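Local coordinates for protein serine protease inhibitor 4, isoform B (Drosophila melanogaster, PDB 4P0F) that probably inhibits serine and cysteine endopeptidases as a member of the serpin family, captured here in its cleaved form, at residues A[238-243]-A[355-360]; A[214-219]-A[248-253]; A[31-36]-A[378-383]; A[221-226]-A[267-272]. All coordinates share one frame; numbering follows the deposited sequence.

Contact 1 (A[238-243]-A[355-360]); sequences NTKTGL and FADHPF
K240 lays its backbone over the imidazole of H358: K240 CA sits 4.0 Å from the ring centroid, over the face, a CH-pi contact, and T239 C lies over the same face, also offset toward the rim. The Lys side chain then crosses the His at about a right angle and bends at its last torsion, which brings K240 NZ to 3.8 Å from D357 OD1, a long salt bridge. That same oxygen accepts a hydrogen bond from the neighbouring imidazole, H358 ND1 to D357 OD1 at 3.2 Å, bent to 137° at the hydrogen, with D357 OD1 30° out of the imidazole plane. D357 OD1 is thus shared between the ring N-H and the more distant ammonium. The imidazole reaches T239 and K240 because H358 CG lies between its own backbone N and carbonyl carbon (chi1 61°). Two loops of the serpin fold meet here: 238-243 makes a type I turn, T239 to G242, leading from strand 230-237 to helix 243-249, while 355-360 carries the chain from strand 352-355 to strand 360-366. Past the imidazole, P359 CD touches K240 O. A water lies within bonding distance of the K240 and P359 carbonyls, 2.7 Å from P359 O, but has more acceptors in reach than protons, so both bonds may not form at once. L243 closes the apolar end, its CD2 packing 3.7 Å from P359 CB while CD1 rests on the backbone of F360. Further out, H358 is held at both nitrogens, since NE2 bonds to the carbonyl of P237, and the backbone of D357 is fixed by H190.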
loop_
_atom_site.group_PDB
_atom_site.type_symbol
_atom_site.label_atom_id
_atom_site.label_comp_id
_atom_site.label_asym_id
_atom_site.label_seq_id
_atom_site.Cartn_x
_atom_site.Cartn_y
_atom_site.Cartn_z
ATOM N N ASN A 238 6.835 -17.570 -16.281
ATOM C CA ASN A 238 6.721 -18.876 -16.934
ATOM C C ASN A 238 7.713 -19.894 -16.374
ATOM O O ASN A 238 7.527 -21.097 -16.545
ATOM C CB ASN A 238 6.932 -18.755 -18.448
ATOM C CG ASN A 238 5.800 -18.027 -19.154
ATOM O OD1 ASN A 238 4.685 -17.927 -18.647
ATOM N ND2 ASN A 238 6.083 -17.533 -20.358
ATOM N N THR A 239 8.775 -19.412 -15.729
ATOM C CA THR A 239 9.791 -20.292 -15.153
ATOM C C THR A 239 9.807 -20.171 -13.637
ATOM O O THR A 239 9.458 -19.136 -13.078
ATOM C CB THR A 239 11.206 -19.978 -15.676
ATOM O OG1 THR A 239 11.568 -18.647 -15.288
ATOM C CG2 THR A 239 11.277 -20.116 -17.195
ATOM N N LYS A 240 10.236 -21.236 -12.977
ATOM C CA LYS A 240 10.191 -21.293 -11.526
ATOM C C LYS A 240 11.087 -20.244 -10.873
ATOM O O LYS A 240 10.783 -19.755 -9.787
ATOM C CB LYS A 240 10.576 -22.701 -11.061
ATOM C CG LYS A 240 9.740 -23.764 -11.752
ATOM C CD LYS A 240 9.725 -25.086 -11.009
ATOM C CE LYS A 240 8.622 -25.997 -11.539
ATOM N NZ LYS A 240 7.262 -25.387 -11.403
ATOM N N THR A 241 12.174 -19.888 -11.548
ATOM C CA THR A 241 13.152 -18.954 -11.002
ATOM C C THR A 241 13.002 -17.553 -11.599
ATOM O O THR A 241 13.910 -16.730 -11.494
ATOM C CB THR A 241 14.582 -19.450 -11.272
ATOM O OG1 THR A 241 14.738 -19.684 -12.676
ATOM C CG2 THR A 241 14.861 -20.747 -10.521
ATOM N N GLY A 242 11.856 -17.285 -12.216
ATOM C CA GLY A 242 11.698 -16.103 -13.049
ATOM C C GLY A 242 11.208 -14.814 -12.399
ATOM O O GLY A 242 11.067 -13.805 -13.085
ATOM N N LEU A 243 10.950 -14.808 -11.096
ATOM C CA LEU A 243 10.312 -13.631 -10.514
ATOM C C LEU A 243 11.226 -12.397 -10.546
ATOM O O LEU A 243 10.778 -11.321 -10.938
ATOM C CB LEU A 243 9.840 -13.900 -9.082
ATOM C CG LEU A 243 9.056 -12.745 -8.439
ATOM C CD1 LEU A 243 7.812 -12.380 -9.233
ATOM C CD2 LEU A 243 8.685 -13.084 -7.002
ATOM N N PHE A 355 -1.168 -22.461 -12.583
ATOM C CA PHE A 355 -0.806 -23.086 -11.313
ATOM C C PHE A 355 0.233 -22.210 -10.646
ATOM O O PHE A 355 1.392 -22.196 -11.062
ATOM C CB PHE A 355 -0.244 -24.505 -11.508
ATOM C CG PHE A 355 -1.231 -25.515 -12.068
ATOM C CD1 PHE A 355 -2.579 -25.220 -12.207
ATOM C CD2 PHE A 355 -0.790 -26.776 -12.448
ATOM C CE1 PHE A 355 -3.466 -26.161 -12.714
ATOM C CE2 PHE A 355 -1.671 -27.717 -12.956
ATOM C CZ PHE A 355 -3.008 -27.410 -13.091
ATOM N N ALA A 356 -0.179 -21.470 -9.624
ATOM C CA ALA A 356 0.713 -20.521 -8.957
ATOM C C ALA A 356 1.555 -21.239 -7.908
ATOM O O ALA A 356 1.431 -20.996 -6.689
ATOM C CB ALA A 356 -0.087 -19.397 -8.334
ATOM N N ASP A 357 2.392 -22.153 -8.387
ATOM C CA ASP A 357 3.148 -23.037 -7.509
ATOM C C ASP A 357 4.626 -22.691 -7.502
ATOM O O ASP A 357 5.476 -23.547 -7.249
ATOM C CB ASP A 357 2.947 -24.504 -7.919
ATOM C CG ASP A 357 3.425 -24.806 -9.335
ATOM O OD1 ASP A 357 3.990 -23.925 -10.013
ATOM O OD2 ASP A 357 3.246 -25.962 -9.770
ATOM N N HIS A 358 4.924 -21.433 -7.809
ATOM C CA HIS A 358 6.277 -20.914 -7.688
ATOM C C HIS A 358 6.126 -19.402 -7.568
ATOM O O HIS A 358 5.007 -18.902 -7.680
ATOM C CB HIS A 358 7.155 -21.364 -8.868
ATOM C CG HIS A 358 6.677 -20.904 -10.211
ATOM N ND1 HIS A 358 6.027 -21.738 -11.097
ATOM C CD2 HIS A 358 6.787 -19.710 -10.836
ATOM C CE1 HIS A 358 5.746 -21.070 -12.201
ATOM N NE2 HIS A 358 6.197 -19.837 -12.068
ATOM N N PRO A 359 7.222 -18.671 -7.291
ATOM C CA PRO A 359 7.042 -17.263 -6.904
ATOM C C PRO A 359 6.308 -16.393 -7.923
ATOM O O PRO A 359 6.519 -16.514 -9.137
ATOM C CB PRO A 359 8.483 -16.780 -6.706
ATOM C CG PRO A 359 9.188 -18.000 -6.219
ATOM C CD PRO A 359 8.605 -19.121 -7.047
ATOM N N PHE A 360 5.445 -15.519 -7.409
ATOM C CA PHE A 360 4.612 -14.665 -8.240
ATOM C C PHE A 360 4.379 -13.313 -7.588
ATOM O O PHE A 360 4.677 -13.110 -6.400
ATOM C CB PHE A 360 3.267 -15.342 -8.556
ATOM C CG PHE A 360 2.424 -15.674 -7.344
ATOM C CD1 PHE A 360 1.518 -14.753 -6.828
ATOM C CD2 PHE A 360 2.514 -16.919 -6.747
ATOM C CE1 PHE A 360 0.738 -15.072 -5.730
ATOM C CE2 PHE A 360 1.739 -17.237 -5.652
ATOM C CZ PHE A 360 0.850 -16.310 -5.144
HETATM O O HOH W 1 8.806 -17.560 -10.221
#

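Contact 2 (A[214-219]-A[248-253]); sequences PALDAM and EKLRLT
At the turn of a beta-hairpin in the serpin fold, L216 projects onto the C-terminal part of helix 243-249 and the residues that follow, and meets K249. The Leu and Lys side chains run past each other in opposite directions, so L216 CD2 lies 3.6 Å from K249 O and nearly as close to K249 CB. The other branch, L216 CD1, approaches L250 CD2 and T253 CG2 at 4.2 Å each, a looser fit, and L246 of the same helix adds to the apolar surroundings. K249 works differently at its two ends. Its CB packs on the L216 methyl, while the extended chain brings the ammonium to two waters, each of which donates to a turn carbonyl: K249 NZ donates to one water at 2.8 Å that in turn donates to A215 O, and to a second that donates to L216 O at 2.8 Å. No direct hydrogen bond joins the segments. D217 OD2 stands 5.2 Å from K249 NZ, so any attraction between these opposite charges would be only a long-range one, and D217 OD1 is instead bonded to N238. D217 adopts a left-handed backbone conformation (phi 50°, psi 48°), which lets the chain reverse before strand 218-224 begins. D217 and A218 both face a single residue of strand 197-213, forming a G1 beta bulge next to the turn of the antiparallel hairpin.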
loop_
_atom_site.group_PDB
_atom_site.type_symbol
_atom_site.label_atom_id
_atom_site.label_comp_id
_atom_site.label_asym_id
_atom_site.label_seq_id
_atom_site.Cartn_x
_atom_site.Cartn_y
_atom_site.Cartn_z
ATOM N N PRO A 214 3.814 -12.825 -23.363
ATOM C CA PRO A 214 5.077 -13.402 -23.828
ATOM C C PRO A 214 6.258 -12.433 -23.865
ATOM O O PRO A 214 7.388 -12.910 -23.826
ATOM C CB PRO A 214 4.741 -13.889 -25.244
ATOM C CG PRO A 214 3.587 -13.085 -25.672
ATOM C CD PRO A 214 2.791 -12.817 -24.423
ATOM N N ALA A 215 6.022 -11.123 -23.940
ATOM C CA ALA A 215 7.134 -10.169 -23.914
ATOM C C ALA A 215 7.663 -10.002 -22.477
ATOM O O ALA A 215 8.805 -9.592 -22.273
ATOM C CB ALA A 215 6.713 -8.812 -24.502
ATOM N N LEU A 216 6.833 -10.345 -21.500
ATOM C CA LEU A 216 7.242 -10.415 -20.095
ATOM C C LEU A 216 7.617 -11.836 -19.642
ATOM O O LEU A 216 7.976 -12.031 -18.483
ATOM C CB LEU A 216 6.116 -9.909 -19.189
ATOM C CG LEU A 216 5.726 -8.436 -19.253
ATOM C CD1 LEU A 216 4.473 -8.195 -18.428
ATOM C CD2 LEU A 216 6.868 -7.562 -18.763
ATOM N N ASP A 217 7.520 -12.815 -20.545
ATOM C CA ASP A 217 7.701 -14.237 -20.214
ATOM C C ASP A 217 6.858 -14.616 -19.004
ATOM O O ASP A 217 7.334 -15.270 -18.062
ATOM C CB ASP A 217 9.169 -14.576 -19.944
ATOM C CG ASP A 217 9.452 -16.078 -20.028
ATOM O OD1 ASP A 217 8.837 -16.774 -20.873
ATOM O OD2 ASP A 217 10.305 -16.564 -19.256
ATOM N N ALA A 218 5.595 -14.215 -19.045
ATOM C CA ALA A 218 4.693 -14.450 -17.931
ATOM C C ALA A 218 3.265 -14.685 -18.404
ATOM O O ALA A 218 2.963 -14.604 -19.597
ATOM C CB ALA A 218 4.740 -13.280 -16.974
ATOM N N MET A 219 2.399 -15.010 -17.452
ATOM C CA MET A 219 0.970 -15.079 -17.698
ATOM C C MET A 219 0.276 -14.387 -16.548
ATOM O O MET A 219 0.843 -14.260 -15.458
ATOM C CB MET A 219 0.494 -16.530 -17.832
ATOM C CG MET A 219 1.167 -17.302 -18.940
ATOM S SD MET A 219 0.740 -19.059 -18.951
ATOM C CE MET A 219 1.781 -19.578 -20.313
ATOM N N GLU A 248 11.863 -6.893 -12.805
ATOM C CA GLU A 248 12.623 -5.915 -13.577
ATOM C C GLU A 248 11.892 -5.509 -14.851
ATOM O O GLU A 248 11.894 -4.334 -15.229
ATOM C CB GLU A 248 14.003 -6.472 -13.931
ATOM C CG GLU A 248 14.937 -6.619 -12.742
ATOM C CD GLU A 248 16.182 -7.433 -13.066
ATOM O OE1 GLU A 248 16.424 -7.715 -14.259
ATOM O OE2 GLU A 248 16.916 -7.795 -12.123
ATOM N N LYS A 249 11.278 -6.479 -15.517
ATOM C CA LYS A 249 10.577 -6.220 -16.771
ATOM C C LYS A 249 9.253 -5.482 -16.600
ATOM O O LYS A 249 8.787 -4.836 -17.534
ATOM C CB LYS A 249 10.323 -7.521 -17.518
ATOM C CG LYS A 249 11.573 -8.157 -18.086
ATOM C CD LYS A 249 11.246 -9.437 -18.829
ATOM C CE LYS A 249 12.470 -10.333 -18.956
ATOM N NZ LYS A 249 12.116 -11.741 -19.298
ATOM N N LEU A 250 8.638 -5.572 -15.425
ATOM C CA LEU A 250 7.391 -4.850 -15.202
ATOM C C LEU A 250 7.590 -3.340 -15.373
ATOM O O LEU A 250 6.652 -2.621 -15.708
ATOM C CB LEU A 250 6.822 -5.165 -13.811
ATOM C CG LEU A 250 6.160 -6.536 -13.664
ATOM C CD1 LEU A 250 5.814 -6.799 -12.205
ATOM C CD2 LEU A 250 4.921 -6.658 -14.534
ATOM N N ARG A 251 8.820 -2.871 -15.174
ATOM C CA ARG A 251 9.174 -1.472 -15.350
ATOM C C ARG A 251 9.030 -1.025 -16.800
ATOM O O ARG A 251 8.919 0.169 -17.074
ATOM C CB ARG A 251 10.619 -1.224 -14.907
ATOM C CG ARG A 251 10.958 -1.726 -13.514
ATOM C CD ARG A 251 12.460 -1.676 -13.291
ATOM N NE ARG A 251 12.810 -1.669 -11.876
ATOM C CZ ARG A 251 14.043 -1.488 -11.413
ATOM N NH1 ARG A 251 15.051 -1.294 -12.254
ATOM N NH2 ARG A 251 14.268 -1.495 -10.106
ATOM N N LEU A 252 9.064 -1.993 -17.712
ATOM C CA LEU A 252 9.019 -1.725 -19.146
ATOM C C LEU A 252 7.593 -1.596 -19.658
ATOM O O LEU A 252 7.384 -1.219 -20.809
ATOM C CB LEU A 252 9.727 -2.838 -19.930
ATOM C CG LEU A 252 11.193 -3.126 -19.607
ATOM C CD1 LEU A 252 11.656 -4.383 -20.330
ATOM C CD2 LEU A 252 12.063 -1.970 -19.982
ATOM N N THR A 253 6.618 -1.900 -18.814
ATOM C CA THR A 253 5.224 -1.835 -19.229
ATOM C C THR A 253 4.432 -1.074 -18.167
ATOM O O THR A 253 5.021 -0.389 -17.326
ATOM C CB THR A 253 4.648 -3.245 -19.482
ATOM O OG1 THR A 253 3.371 -3.149 -20.133
ATOM C CG2 THR A 253 4.529 -4.033 -18.198
HETATM O O HOH W 2 11.272 -10.952 -21.795
HETATM O O HOH W 3 10.330 -11.947 -17.009
#

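Contact 3 (A[31-36]-A[378-383]); sequences GENIVF and VRLEEN
The carboxamide of N33 grips the backbone of V378 and R379, holding the segment that follows strand 370-377 to the one leading into strand 35-36, a short strand that pairs antiparallel with 370-377 in the serpin fold. This is the tight part. N33 OD1 takes two nearly straight bonds, from V378 N at 2.7 Å and from R379 N at 3.0 Å. They reach the oxygen differently: the R379 donor is in the carbonyl plane on a lone pair, the V378 donor 39° above it. The amide also gives, N33 ND2 to R379 O at 2.8 Å, so both polar atoms of the Asn are used and its flip state is settled. Three bonds to two successive residues fix the group's rotation. N33 itself is the centre of an inverse gamma turn, and its CG stands anti to the carbonyl carbon (chi1 -66°), which turns the carboxamide to the backbone of V378 and R379. Beside it V378 points at the other segment, its CG2 3.9 Å from E32 O.

The outer side is looser and includes no further hydrogen bond between the segments. L380 CD2 brushes the Asn amide. On the solvent side, R379 extends its chain past the glycine carbonyl instead of binding it: G31 O lies over one face of the guanidinium, 3.2 Å from R379 NE, at an angle too poor for a hydrogen bond.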
loop_
_atom_site.group_PDB
_atom_site.type_symbol
_atom_site.label_atom_id
_atom_site.label_comp_id
_atom_site.label_asym_id
_atom_site.label_seq_id
_atom_site.Cartn_x
_atom_site.Cartn_y
_atom_site.Cartn_z
ATOM N N GLY A 31 14.443 -11.508 -0.135
ATOM C CA GLY A 31 13.897 -12.847 0.028
ATOM C C GLY A 31 12.586 -12.916 0.790
ATOM O O GLY A 31 12.213 -13.981 1.288
ATOM N N GLU A 32 11.881 -11.790 0.862
ATOM C CA GLU A 32 10.699 -11.662 1.710
ATOM C C GLU A 32 9.413 -11.542 0.916
ATOM O O GLU A 32 9.398 -10.989 -0.187
ATOM C CB GLU A 32 10.837 -10.439 2.620
ATOM C CG GLU A 32 11.878 -10.613 3.714
ATOM C CD GLU A 32 11.945 -9.424 4.656
ATOM O OE1 GLU A 32 10.919 -8.733 4.821
ATOM O OE2 GLU A 32 13.027 -9.180 5.230
ATOM N N ASN A 33 8.325 -12.034 1.501
ATOM C CA ASN A 33 7.002 -11.841 0.926
ATOM C C ASN A 33 6.493 -10.435 1.177
ATOM O O ASN A 33 5.720 -10.184 2.093
ATOM C CB ASN A 33 6.018 -12.857 1.486
ATOM C CG ASN A 33 6.348 -14.273 1.063
ATOM O OD1 ASN A 33 7.185 -14.493 0.191
ATOM N ND2 ASN A 33 5.700 -15.245 1.688
ATOM N N ILE A 34 6.920 -9.519 0.331
ATOM C CA ILE A 34 6.533 -8.132 0.462
ATOM C C ILE A 34 5.036 -7.955 0.240
ATOM O O ILE A 34 4.467 -8.546 -0.666
ATOM C CB ILE A 34 7.333 -7.279 -0.541
ATOM C CG1 ILE A 34 8.820 -7.334 -0.175
ATOM C CG2 ILE A 34 6.833 -5.833 -0.569
ATOM C CD1 ILE A 34 9.738 -6.752 -1.225
ATOM N N VAL A 35 4.398 -7.150 1.083
ATOM C CA VAL A 35 3.051 -6.670 0.801
ATOM C C VAL A 35 2.976 -5.242 1.290
ATOM O O VAL A 35 3.517 -4.926 2.340
ATOM C CB VAL A 35 1.939 -7.545 1.452
ATOM C CG1 VAL A 35 2.125 -7.683 2.959
ATOM C CG2 VAL A 35 0.557 -6.987 1.125
ATOM N N PHE A 36 2.351 -4.376 0.505
ATOM C CA PHE A 36 2.217 -2.977 0.882
ATOM C C PHE A 36 1.042 -2.356 0.148
ATOM O O PHE A 36 0.540 -2.916 -0.828
ATOM C CB PHE A 36 3.521 -2.195 0.608
ATOM C CG PHE A 36 3.833 -1.960 -0.865
ATOM C CD1 PHE A 36 4.362 -2.960 -1.650
ATOM C CD2 PHE A 36 3.641 -0.707 -1.429
ATOM C CE1 PHE A 36 4.668 -2.727 -2.991
ATOM C CE2 PHE A 36 3.937 -0.470 -2.765
ATOM C CZ PHE A 36 4.449 -1.484 -3.544
ATOM N N VAL A 378 7.294 -15.166 -2.436
ATOM C CA VAL A 378 8.609 -15.659 -2.819
ATOM C C VAL A 378 8.961 -16.941 -2.082
ATOM O O VAL A 378 9.575 -17.842 -2.643
ATOM C CB VAL A 378 9.691 -14.597 -2.548
ATOM C CG1 VAL A 378 11.073 -15.118 -2.910
ATOM C CG2 VAL A 378 9.385 -13.327 -3.335
ATOM N N ARG A 379 8.586 -17.002 -0.816
ATOM C CA ARG A 379 8.876 -18.156 0.020
ATOM C C ARG A 379 7.630 -18.545 0.774
ATOM O O ARG A 379 7.000 -17.701 1.395
ATOM C CB ARG A 379 10.004 -17.851 1.009
ATOM C CG ARG A 379 11.329 -17.490 0.366
ATOM C CD ARG A 379 12.391 -17.217 1.421
ATOM N NE ARG A 379 13.647 -16.766 0.827
ATOM C CZ ARG A 379 14.774 -16.574 1.507
ATOM N NH1 ARG A 379 14.815 -16.797 2.815
ATOM N NH2 ARG A 379 15.866 -16.163 0.876
ATOM N N LEU A 380 7.272 -19.823 0.725
ATOM C CA LEU A 380 6.184 -20.321 1.546
ATOM C C LEU A 380 6.650 -21.533 2.322
ATOM O O LEU A 380 7.541 -22.252 1.882
ATOM C CB LEU A 380 4.970 -20.680 0.695
ATOM C CG LEU A 380 4.239 -19.526 0.018
ATOM C CD1 LEU A 380 3.140 -20.075 -0.878
ATOM C CD2 LEU A 380 3.659 -18.570 1.054
ATOM N N GLU A 381 6.061 -21.731 3.493
ATOM C CA GLU A 381 6.234 -22.965 4.244
ATOM C C GLU A 381 4.957 -23.270 5.005
ATOM O O GLU A 381 4.211 -22.359 5.377
ATOM C CB GLU A 381 7.414 -22.866 5.215
ATOM C CG GLU A 381 8.783 -23.094 4.576
ATOM C CD GLU A 381 9.474 -21.810 4.134
ATOM O OE1 GLU A 381 9.286 -20.759 4.785
ATOM O OE2 GLU A 381 10.219 -21.859 3.130
ATOM N N GLU A 382 4.693 -24.555 5.202
ATOM C CA GLU A 382 3.720 -24.991 6.187
ATOM C C GLU A 382 4.450 -25.008 7.516
ATOM O O GLU A 382 5.449 -25.706 7.660
ATOM C CB GLU A 382 3.158 -26.378 5.855
ATOM C CG GLU A 382 1.963 -26.376 4.916
ATOM C CD GLU A 382 1.510 -27.782 4.538
ATOM O OE1 GLU A 382 2.102 -28.757 5.047
ATOM O OE2 GLU A 382 0.563 -27.914 3.730
ATOM N N ASN A 383 3.996 -24.211 8.474
ATOM C CA ASN A 383 4.626 -24.227 9.781
ATOM C C ASN A 383 4.269 -25.518 10.502
ATOM O O ASN A 383 3.098 -25.889 10.584
ATOM C CB ASN A 383 4.208 -23.016 10.613
ATOM C CG ASN A 383 5.004 -22.894 11.898
ATOM O OD1 ASN A 383 6.086 -23.468 12.026
ATOM N ND2 ASN A 383 4.467 -22.151 12.858
#

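Contact 4 (A[221-226]-A[267-272]); sequences LELPYK and VALKLP
Strands 221-224 and 267-272 cross nearly perpendicularly, at -80°, with their axes 10.6 Å apart at closest approach, too far for backbone pairing and about right for one layer of side chains from each. The alternate residues L221 and L223 face V267, L269 and L271, and all five are buried. L221 divides its two methyls between neighbours: CD1 meets V267 CG2 end-on at 3.8 Å, while CD2 passes obliquely by L269, 3.6 Å from L269 CD1. L269 in turn is shared, for its other branch meets L223 tip to tip, L269 CD2 to L223 CD2 at 3.7 Å. The last and loosest pair is L223 CD1 with L271 CD2, 4.0 Å apart. With L221 CG anti to the backbone N (chi1 -165°), the branched end of that leucine is turned onto V267 and L269. In the serpin fold this is where sheet B packs against sheet C. Strand 197-213 pairs antiparallel with both 218-224 and 263-281, and its F208 touches L221 and L223, while I234 of strand 230-237 lies against L271 and F179 against L269. Every contact between the segments is methyl to methyl, with no hydrogen bond or charge across the interface. Cohesion between the two strands therefore comes from burial and the fit of branched ends, while their placement also depends on the backbone pairing of each with strand 197-213.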
loop_
_atom_site.group_PDB
_atom_site.type_symbol
_atom_site.label_atom_id
_atom_site.label_comp_id
_atom_site.label_asym_id
_atom_site.label_seq_id
_atom_site.Cartn_x
_atom_site.Cartn_y
_atom_site.Cartn_z
ATOM N N LEU A 221 -3.705 -13.500 -14.511
ATOM C CA LEU A 221 -5.072 -13.899 -14.232
ATOM C C LEU A 221 -5.650 -12.883 -13.260
ATOM O O LEU A 221 -4.937 -12.372 -12.386
ATOM C CB LEU A 221 -5.119 -15.327 -13.638
ATOM C CG LEU A 221 -6.457 -16.066 -13.585
ATOM C CD1 LEU A 221 -6.862 -16.538 -14.966
ATOM C CD2 LEU A 221 -6.362 -17.247 -12.633
ATOM N N GLU A 222 -6.921 -12.552 -13.446
ATOM C CA GLU A 222 -7.640 -11.695 -12.515
ATOM C C GLU A 222 -8.788 -12.453 -11.862
ATOM O O GLU A 222 -9.602 -13.070 -12.546
ATOM C CB GLU A 222 -8.185 -10.464 -13.221
ATOM C CG GLU A 222 -7.604 -9.190 -12.704
ATOM C CD GLU A 222 -8.117 -7.970 -13.433
ATOM O OE1 GLU A 222 -9.234 -8.017 -14.004
ATOM O OE2 GLU A 222 -7.389 -6.967 -13.427
ATOM N N LEU A 223 -8.838 -12.387 -10.540
ATOM C CA LEU A 223 -9.883 -13.020 -9.753
ATOM C C LEU A 223 -10.778 -11.930 -9.168
ATOM O O LEU A 223 -10.337 -11.173 -8.298
ATOM C CB LEU A 223 -9.271 -13.874 -8.644
ATOM C CG LEU A 223 -8.251 -14.930 -9.076
ATOM C CD1 LEU A 223 -7.736 -15.713 -7.880
ATOM C CD2 LEU A 223 -8.853 -15.875 -10.107
ATOM N N PRO A 224 -12.027 -11.830 -9.646
ATOM C CA PRO A 224 -12.893 -10.741 -9.183
ATOM C C PRO A 224 -13.537 -11.000 -7.825
ATOM O O PRO A 224 -13.772 -12.141 -7.454
ATOM C CB PRO A 224 -13.956 -10.655 -10.282
ATOM C CG PRO A 224 -14.037 -12.034 -10.820
ATOM C CD PRO A 224 -12.636 -12.576 -10.758
ATOM N N TYR A 225 -13.811 -9.921 -7.094
ATOM C CA TYR A 225 -14.582 -9.978 -5.852
ATOM C C TYR A 225 -16.035 -9.609 -6.134
ATOM O O TYR A 225 -16.302 -8.730 -6.948
ATOM C CB TYR A 225 -13.978 -9.021 -4.808
ATOM C CG TYR A 225 -12.568 -9.401 -4.452
ATOM C CD1 TYR A 225 -12.322 -10.422 -3.550
ATOM C CD2 TYR A 225 -11.487 -8.760 -5.031
ATOM C CE1 TYR A 225 -11.037 -10.801 -3.237
ATOM C CE2 TYR A 225 -10.187 -9.127 -4.720
ATOM C CZ TYR A 225 -9.977 -10.146 -3.812
ATOM O OH TYR A 225 -8.703 -10.530 -3.499
ATOM N N LYS A 226 -16.978 -10.264 -5.468
ATOM C CA LYS A 226 -18.385 -9.996 -5.741
ATOM C C LYS A 226 -18.766 -8.607 -5.232
ATOM O O LYS A 226 -18.120 -8.067 -4.331
ATOM C CB LYS A 226 -19.289 -11.069 -5.124
ATOM C CG LYS A 226 -19.059 -11.340 -3.657
ATOM C CD LYS A 226 -19.951 -12.470 -3.149
ATOM C CE LYS A 226 -21.398 -12.036 -3.016
ATOM N NZ LYS A 226 -22.065 -12.683 -1.850
ATOM N N VAL A 267 -10.178 -21.439 -17.265
ATOM C CA VAL A 267 -8.886 -21.666 -16.634
ATOM C C VAL A 267 -9.001 -22.682 -15.504
ATOM O O VAL A 267 -9.975 -22.670 -14.761
ATOM C CB VAL A 267 -8.306 -20.351 -16.074
ATOM C CG1 VAL A 267 -7.028 -20.604 -15.278
ATOM C CG2 VAL A 267 -8.037 -19.382 -17.208
ATOM N N ALA A 268 -8.013 -23.570 -15.418
ATOM C CA ALA A 268 -7.835 -24.444 -14.263
ATOM C C ALA A 268 -6.801 -23.781 -13.371
ATOM O O ALA A 268 -5.611 -23.726 -13.699
ATOM C CB ALA A 268 -7.393 -25.834 -14.678
ATOM N N LEU A 269 -7.283 -23.243 -12.261
ATOM C CA LEU A 269 -6.477 -22.446 -11.352
ATOM C C LEU A 269 -6.035 -23.243 -10.140
ATOM O O LEU A 269 -6.840 -23.971 -9.554
ATOM C CB LEU A 269 -7.281 -21.227 -10.897
ATOM C CG LEU A 269 -6.714 -20.379 -9.758
ATOM C CD1 LEU A 269 -5.397 -19.724 -10.167
ATOM C CD2 LEU A 269 -7.745 -19.334 -9.346
ATOM N N LYS A 270 -4.763 -23.106 -9.765
ATOM C CA LYS A 270 -4.309 -23.540 -8.444
ATOM C C LYS A 270 -3.597 -22.372 -7.780
ATOM O O LYS A 270 -2.693 -21.776 -8.354
ATOM C CB LYS A 270 -3.399 -24.773 -8.517
ATOM C CG LYS A 270 -4.121 -26.041 -8.935
ATOM C CD LYS A 270 -3.150 -27.191 -9.129
ATOM C CE LYS A 270 -3.730 -28.494 -8.616
ATOM N NZ LYS A 270 -4.964 -28.915 -9.332
ATOM N N LEU A 271 -4.024 -22.048 -6.566
ATOM C CA LEU A 271 -3.521 -20.882 -5.843
ATOM C C LEU A 271 -3.244 -21.257 -4.397
ATOM O O LEU A 271 -4.081 -21.892 -3.770
ATOM C CB LEU A 271 -4.542 -19.746 -5.898
ATOM C CG LEU A 271 -4.130 -18.406 -5.297
ATOM C CD1 LEU A 271 -3.026 -17.781 -6.137
ATOM C CD2 LEU A 271 -5.332 -17.496 -5.242
ATOM N N PRO A 272 -2.078 -20.870 -3.857
ATOM C CA PRO A 272 -1.847 -21.175 -2.439
ATOM C C PRO A 272 -2.790 -20.412 -1.524
ATOM O O PRO A 272 -3.142 -19.264 -1.803
ATOM C CB PRO A 272 -0.396 -20.727 -2.196
ATOM C CG PRO A 272 0.199 -20.502 -3.557
ATOM C CD PRO A 272 -0.936 -20.165 -4.465
#

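How the contacts relate
Contact 4 is the fully buried one, a purely aliphatic layer between crossing strands; contacts 1 and 2 are partly buried, both adding waters to apolar packing and contact 1 a long salt bridge as well, and contact 3 lies on the surface and depends on hydrogen bonds. Contacts 2 and 4 share strand 218-224, one at its hairpin end and the other further along. Contact 1 is the meeting point: N238 probably bonds to D217 of contact 2, the backbone N of A356 probably bonds to K270 O of contact 4, and L243 and P359 pack on V378 of contact 3. Contact 3, joining segments 342 residues apart, encloses the other three along the chain, and its L380 touches P272 of contact 4.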